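PDB 6M8M: putative large adhesion protein (Lap) involved in biofilm formation from Marinobacter hydrocarbonoclasticus ATCC 49840, which binds glucose through a calcium-binding PA14 domain and, as part of an RTX adhesin, probably helps the bacterium stick to sugars during biofilm formation. Local coordinates for residues A[51-56]-A[152-157]; A[71-76]-A[102-107]. All blocks are in the same frame, centred on the assembly; numbering follows the deposited sequence.

Interaction 1 of 2, residues A[51-56]-A[152-157]; sequences GGNLSN and NGNQGA. With CA (calcium ion), chain D; BGC (beta-D-glucopyranose), chain B.
Two irregular loops pass each other at the sugar-binding end of the PA14 domain, N53 to N56 running 151° from the direction of N152 to N154, with the CA atoms of S55 and G153 5.2 Å apart as the nearest pair. The loop 51-56 leads into helix 57-66, and the loop 152-157 joins strands 146-151 and 158-166 beside the bound glucose. One hydrogen bond ties them: N154 ND2 donates to L54 O at 2.9 Å, reaching a lone pair in the carbonyl plane, while the acceptor lies almost in the plane of the N154 amide. The other end of that amide is held too, OD1 accepting from W180 NE1, and the two bonds together fix the flip of the group. N154 CG stands anti to its own carbonyl carbon (chi1 -70°), which carries the amide across to the opposing backbone. There N154 ND2 lies 3.6 Å from N53 ND2, two donors in van der Waals contact with no bond between them, the amide planes 39° apart. N53 binds a calcium ion through OD1 at 2.3 Å, with Q47, D113, Q182 and a water among the other ligands. Nearer the helix, G153 CA makes a C-H...O contact of 3.4 Å with S55 O. N56 is the N-cap of helix 57-66, its OD1 taking the N-H of Q59. Past N154 the loop forms part of the glucose pocket, G156 N lying 3.6 Å from C5 of the sugar. At the far end N152 OD1 accepts from V57 N and also rests 3.1 Å from N56 CA.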
loop_
_atom_site.group_PDB
_atom_site.type_symbol
_atom_site.label_atom_id
_atom_site.label_comp_id
_atom_site.label_asym_id
_atom_site.label_seq_id
_atom_site.Cartn_x
_atom_site.Cartn_y
_atom_site.Cartn_z
ATOM N N GLY A 51 21.225 1.096 0.959
ATOM C CA GLY A 51 21.385 1.091 -0.470
ATOM C C GLY A 51 20.969 2.392 -1.118
ATOM O O GLY A 51 20.883 3.429 -0.466
ATOM N N GLY A 52 20.710 2.345 -2.415
ATOM C CA GLY A 52 20.374 3.533 -3.164
ATOM C C GLY A 52 18.931 3.958 -2.969
ATOM O O GLY A 52 18.136 3.334 -2.257
ATOM N N ASN A 53 18.590 5.063 -3.620
ATOM C CA ASN A 53 17.232 5.582 -3.564
ATOM C C ASN A 53 16.227 4.503 -3.939
ATOM O O ASN A 53 16.468 3.703 -4.841
ATOM C CB ASN A 53 17.121 6.743 -4.547
ATOM C CG ASN A 53 15.851 7.526 -4.371
ATOM O OD1 ASN A 53 15.271 7.560 -3.284
ATOM N ND2 ASN A 53 15.405 8.164 -5.434
ATOM N N LEU A 54 15.096 4.469 -3.247
ATOM C CA LEU A 54 14.022 3.581 -3.663
ATOM C C LEU A 54 13.461 4.070 -4.985
ATOM O O LEU A 54 13.125 5.246 -5.132
ATOM C CB LEU A 54 12.913 3.537 -2.624
ATOM C CG LEU A 54 13.321 2.906 -1.294
ATOM C CD1 LEU A 54 12.091 2.844 -0.383
ATOM C CD2 LEU A 54 13.926 1.523 -1.453
ATOM N N SER A 55 13.347 3.171 -5.950
ATOM C CA SER A 55 12.840 3.590 -7.251
ATOM C C SER A 55 12.114 2.512 -8.041
ATOM O O SER A 55 11.605 2.837 -9.115
ATOM C CB SER A 55 13.966 4.149 -8.111
ATOM O OG SER A 55 14.843 3.099 -8.454
ATOM N N ASN A 56 12.036 1.263 -7.585
ATOM C CA ASN A 56 11.313 0.261 -8.354
ATOM C C ASN A 56 10.794 -0.842 -7.447
ATOM O O ASN A 56 11.261 -1.036 -6.320
ATOM C CB ASN A 56 12.122 -0.298 -9.537
ATOM C CG ASN A 56 13.351 -1.038 -9.105
ATOM O OD1 ASN A 56 13.288 -2.181 -8.661
ATOM N ND2 ASN A 56 14.510 -0.403 -9.272
ATOM N N ASN A 152 5.550 1.687 -11.439
ATOM C CA ASN A 152 6.853 1.159 -11.058
ATOM C C ASN A 152 7.882 2.267 -11.257
ATOM O O ASN A 152 8.591 2.318 -12.259
ATOM C CB ASN A 152 7.176 -0.090 -11.871
ATOM C CG ASN A 152 8.254 -0.906 -11.222
ATOM O OD1 ASN A 152 9.006 -0.388 -10.392
ATOM N ND2 ASN A 152 8.337 -2.181 -11.570
ATOM N N GLY A 153 7.943 3.193 -10.314
ATOM C CA GLY A 153 8.833 4.330 -10.427
ATOM C C GLY A 153 8.469 5.395 -9.413
ATOM O O GLY A 153 7.525 5.260 -8.619
ATOM N N ASN A 154 9.257 6.460 -9.429
ATOM C CA ASN A 154 9.006 7.631 -8.605
ATOM C C ASN A 154 8.186 8.646 -9.377
ATOM O O ASN A 154 8.293 8.753 -10.601
ATOM C CB ASN A 154 10.334 8.200 -8.128
ATOM C CG ASN A 154 10.998 7.284 -7.121
ATOM O OD1 ASN A 154 10.313 6.612 -6.345
ATOM N ND2 ASN A 154 12.318 7.256 -7.108
ATOM N N GLN A 155 7.329 9.369 -8.670
ATOM C CA GLN A 155 6.419 10.316 -9.307
ATOM C C GLN A 155 5.815 11.215 -8.239
ATOM O O GLN A 155 5.629 10.797 -7.095
ATOM C CB GLN A 155 5.275 9.586 -10.043
ATOM C CG GLN A 155 4.449 8.700 -9.114
ATOM C CD GLN A 155 3.222 8.092 -9.763
ATOM O OE1 GLN A 155 2.860 8.407 -10.905
ATOM N NE2 GLN A 155 2.586 7.189 -9.050
ATOM N N GLY A 156 5.488 12.446 -8.630
ATOM C CA GLY A 156 4.555 13.232 -7.852
ATOM C C GLY A 156 3.180 12.596 -7.905
ATOM O O GLY A 156 2.926 11.698 -8.702
ATOM N N ALA A 157 2.277 13.044 -7.046
ATOM C CA ALA A 157 1.005 12.346 -6.911
ATOM C C ALA A 157 0.295 12.301 -8.249
ATOM O O ALA A 157 0.060 13.339 -8.882
ATOM C CB ALA A 157 0.131 13.025 -5.863
HETATM CA CA CA D . 15.386 8.534 -1.161
HETATM C C2 BGC B . 8.218 13.825 -4.648
HETATM C C3 BGC B . 7.656 14.961 -5.438
HETATM C C4 BGC B . 8.478 15.215 -6.677
HETATM C C5 BGC B . 8.599 13.939 -7.497
HETATM C C6 BGC B . 9.436 14.081 -8.729
HETATM C C1 BGC B . 8.329 12.588 -5.522
HETATM O O1 BGC B . 8.896 11.568 -4.823
HETATM O O2 BGC B . 7.410 13.459 -3.520
HETATM O O3 BGC B . 7.600 16.152 -4.622
HETATM O O4 BGC B . 7.828 16.183 -7.499
HETATM O O5 BGC B . 9.191 12.879 -6.680
HETATM O O6 BGC B . 10.738 14.512 -8.424
HETATM O O HOH W 1 15.552 10.420 -2.736
#

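Interaction 2 of 2, residues A[71-76]-A[102-107]; sequences ATFIGR and GSLSTD. With CA (calcium ion), chain C.
Strand 71-75, at an edge of the larger antiparallel sheet of this PA14 domain, is flanked by the calcium-binding loop 102-107, which runs antiparallel to it but pairs largely through serine side chains. T72 is held at both of its backbone polar atoms by S105. Its N-H points almost straight at S105 OG (3.0 Å, 172° at the hydrogen). Its carbonyl O accepts from S105 N at 2.9 Å, a more bent bond. The same oxygen receives a C-H...O contact from L104 CA. Two residues further along the strand, I74 N donates to S103 OG at 2.9 Å, again nearly linear. S103 OG lies between its own backbone N and carbonyl carbon (chi1 68°), a turn that presents it to the strand; it is also hydrogen-bonded to D100 O, which leaves its proton for that carbonyl. A water links T72 OG1 to S103 O, donating to the latter. Next to these bonds, L104 CD2 packs 4.0 Å from both A71 CB and F73 CB, while T106 CG2 lies alongside A71 CB. The loop ends at D107, whose OD1 binds a calcium ion at 2.4 Å together with P108, N110 and four waters; its OD2 accepts from one of those waters. On its other edge strand 71-75 pairs with strand 38-45 through A71, F73 and G75. The F73 side chain reaches V116 and L118 of strand 113-122, and L97, just after helix 92-96, touches both F73 and L104.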
loop_
_atom_site.group_PDB
_atom_site.type_symbol
_atom_site.label_atom_id
_atom_site.label_comp_id
_atom_site.label_asym_id
_atom_site.label_seq_id
_atom_site.Cartn_x
_atom_site.Cartn_y
_atom_site.Cartn_z
ATOM N N ALA A 71 7.046 -1.355 12.079
ATOM C CA ALA A 71 5.786 -1.217 12.789
ATOM C C ALA A 71 4.735 -1.932 11.964
ATOM O O ALA A 71 4.882 -2.099 10.751
ATOM C CB ALA A 71 5.391 0.247 12.982
ATOM N N THR A 72 3.674 -2.361 12.633
ATOM C CA THR A 72 2.501 -2.904 11.972
ATOM C C THR A 72 1.302 -2.019 12.283
ATOM O O THR A 72 1.330 -1.212 13.216
ATOM C CB THR A 72 2.219 -4.337 12.417
ATOM O OG1 THR A 72 1.942 -4.375 13.816
ATOM C CG2 THR A 72 3.391 -5.239 12.111
ATOM N N PHE A 73 0.255 -2.166 11.488
ATOM C CA PHE A 73 -0.974 -1.404 11.658
ATOM C C PHE A 73 -2.085 -2.157 10.950
ATOM O O PHE A 73 -1.862 -3.231 10.382
ATOM C CB PHE A 73 -0.823 0.044 11.186
ATOM C CG PHE A 73 -0.612 0.213 9.693
ATOM C CD1 PHE A 73 0.649 0.086 9.122
ATOM C CD2 PHE A 73 -1.674 0.539 8.865
ATOM C CE1 PHE A 73 0.837 0.271 7.763
ATOM C CE2 PHE A 73 -1.493 0.714 7.512
ATOM C CZ PHE A 73 -0.236 0.581 6.957
ATOM N N ILE A 74 -3.288 -1.597 10.993
ATOM C CA ILE A 74 -4.419 -2.142 10.256
ATOM C C ILE A 74 -4.910 -1.064 9.321
ATOM O O ILE A 74 -5.201 0.054 9.748
ATOM C CB ILE A 74 -5.543 -2.619 11.181
ATOM C CG1 ILE A 74 -5.041 -3.778 12.050
ATOM C CG2 ILE A 74 -6.756 -3.032 10.361
ATOM C CD1 ILE A 74 -5.976 -4.178 13.177
ATOM N N GLY A 75 -4.966 -1.389 8.033
ATOM C CA GLY A 75 -5.471 -0.472 7.034
ATOM C C GLY A 75 -6.955 -0.674 6.829
ATOM O O GLY A 75 -7.375 -1.625 6.173
ATOM N N ARG A 76 -7.762 0.214 7.387
ATOM C CA ARG A 76 -9.207 0.144 7.225
ATOM C C ARG A 76 -9.729 1.050 6.122
ATOM O O ARG A 76 -10.825 0.808 5.617
ATOM C CB ARG A 76 -9.905 0.526 8.534
ATOM C CG ARG A 76 -9.607 -0.397 9.696
ATOM C CD ARG A 76 -10.213 0.166 10.984
ATOM N N GLY A 102 -3.916 5.186 14.696
ATOM C CA GLY A 102 -4.198 4.670 16.021
ATOM C C GLY A 102 -3.934 3.195 16.173
ATOM O O GLY A 102 -3.952 2.705 17.308
ATOM N N SER A 103 -3.697 2.475 15.077
ATOM C CA SER A 103 -3.394 1.058 15.134
ATOM C C SER A 103 -1.910 0.742 15.001
ATOM O O SER A 103 -1.549 -0.433 15.031
ATOM C CB SER A 103 -4.163 0.315 14.039
ATOM O OG SER A 103 -3.703 0.646 12.739
ATOM N N LEU A 104 -1.047 1.746 14.871
ATOM C CA LEU A 104 0.389 1.491 14.771
ATOM C C LEU A 104 0.923 0.839 16.036
ATOM O O LEU A 104 0.657 1.306 17.150
ATOM C CB LEU A 104 1.126 2.799 14.548
ATOM C CG LEU A 104 1.173 3.310 13.116
ATOM C CD1 LEU A 104 1.552 4.779 13.108
ATOM C CD2 LEU A 104 2.150 2.466 12.278
ATOM N N SER A 105 1.746 -0.188 15.868
ATOM C CA SER A 105 2.261 -0.936 17.006
ATOM C C SER A 105 3.320 -0.170 17.778
ATOM O O SER A 105 3.544 -0.462 18.967
ATOM C CB SER A 105 2.867 -2.260 16.528
ATOM O OG SER A 105 3.878 -2.016 15.559
ATOM N N THR A 106 3.953 0.811 17.155
ATOM C CA THR A 106 5.010 1.602 17.760
ATOM C C THR A 106 5.214 2.795 16.841
ATOM O O THR A 106 4.692 2.830 15.719
ATOM C CB THR A 106 6.295 0.781 17.909
ATOM O OG1 THR A 106 7.219 1.495 18.736
ATOM C CG2 THR A 106 6.935 0.496 16.570
ATOM N N ASP A 107 6.005 3.759 17.296
ATOM C CA ASP A 107 6.485 4.832 16.431
ATOM C C ASP A 107 7.771 4.332 15.788
ATOM O O ASP A 107 8.795 4.215 16.482
ATOM C CB ASP A 107 6.739 6.092 17.235
ATOM C CG ASP A 107 7.235 7.250 16.384
ATOM O OD1 ASP A 107 7.415 7.067 15.155
ATOM O OD2 ASP A 107 7.442 8.364 16.929
HETATM CA CA CA C . 9.074 7.925 13.659
HETATM O O HOH W 2 -0.373 -3.084 14.935
HETATM O O HOH W 3 8.441 9.951 14.932
HETATM O O HOH W 4 7.147 8.809 12.533
HETATM O O HOH W 5 10.677 7.928 15.439
HETATM O O HOH W 6 9.026 6.971 11.412
#

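The centres of the two contacts lie 24 Å apart and their nearest atoms about 14 Å, so they do not touch. Interaction 2 is nested along the chain within the long loop closed by interaction 1: helix 57-66 leads on from 51-56 toward strand 71-75, and strands 113-122 through 146-151 separate 102-107 from 152-157. The larger antiparallel sheet relates them, since strand 38-45, which precedes 51-56, pairs with both 71-75 and 113-122. Each contact includes a loop carrying a calcium ligand, N53 in one and D107 in the other. Interaction 1 adjoins the glucose pocket, whereas interaction 2 fastens a loop along a sheet edge remote from it.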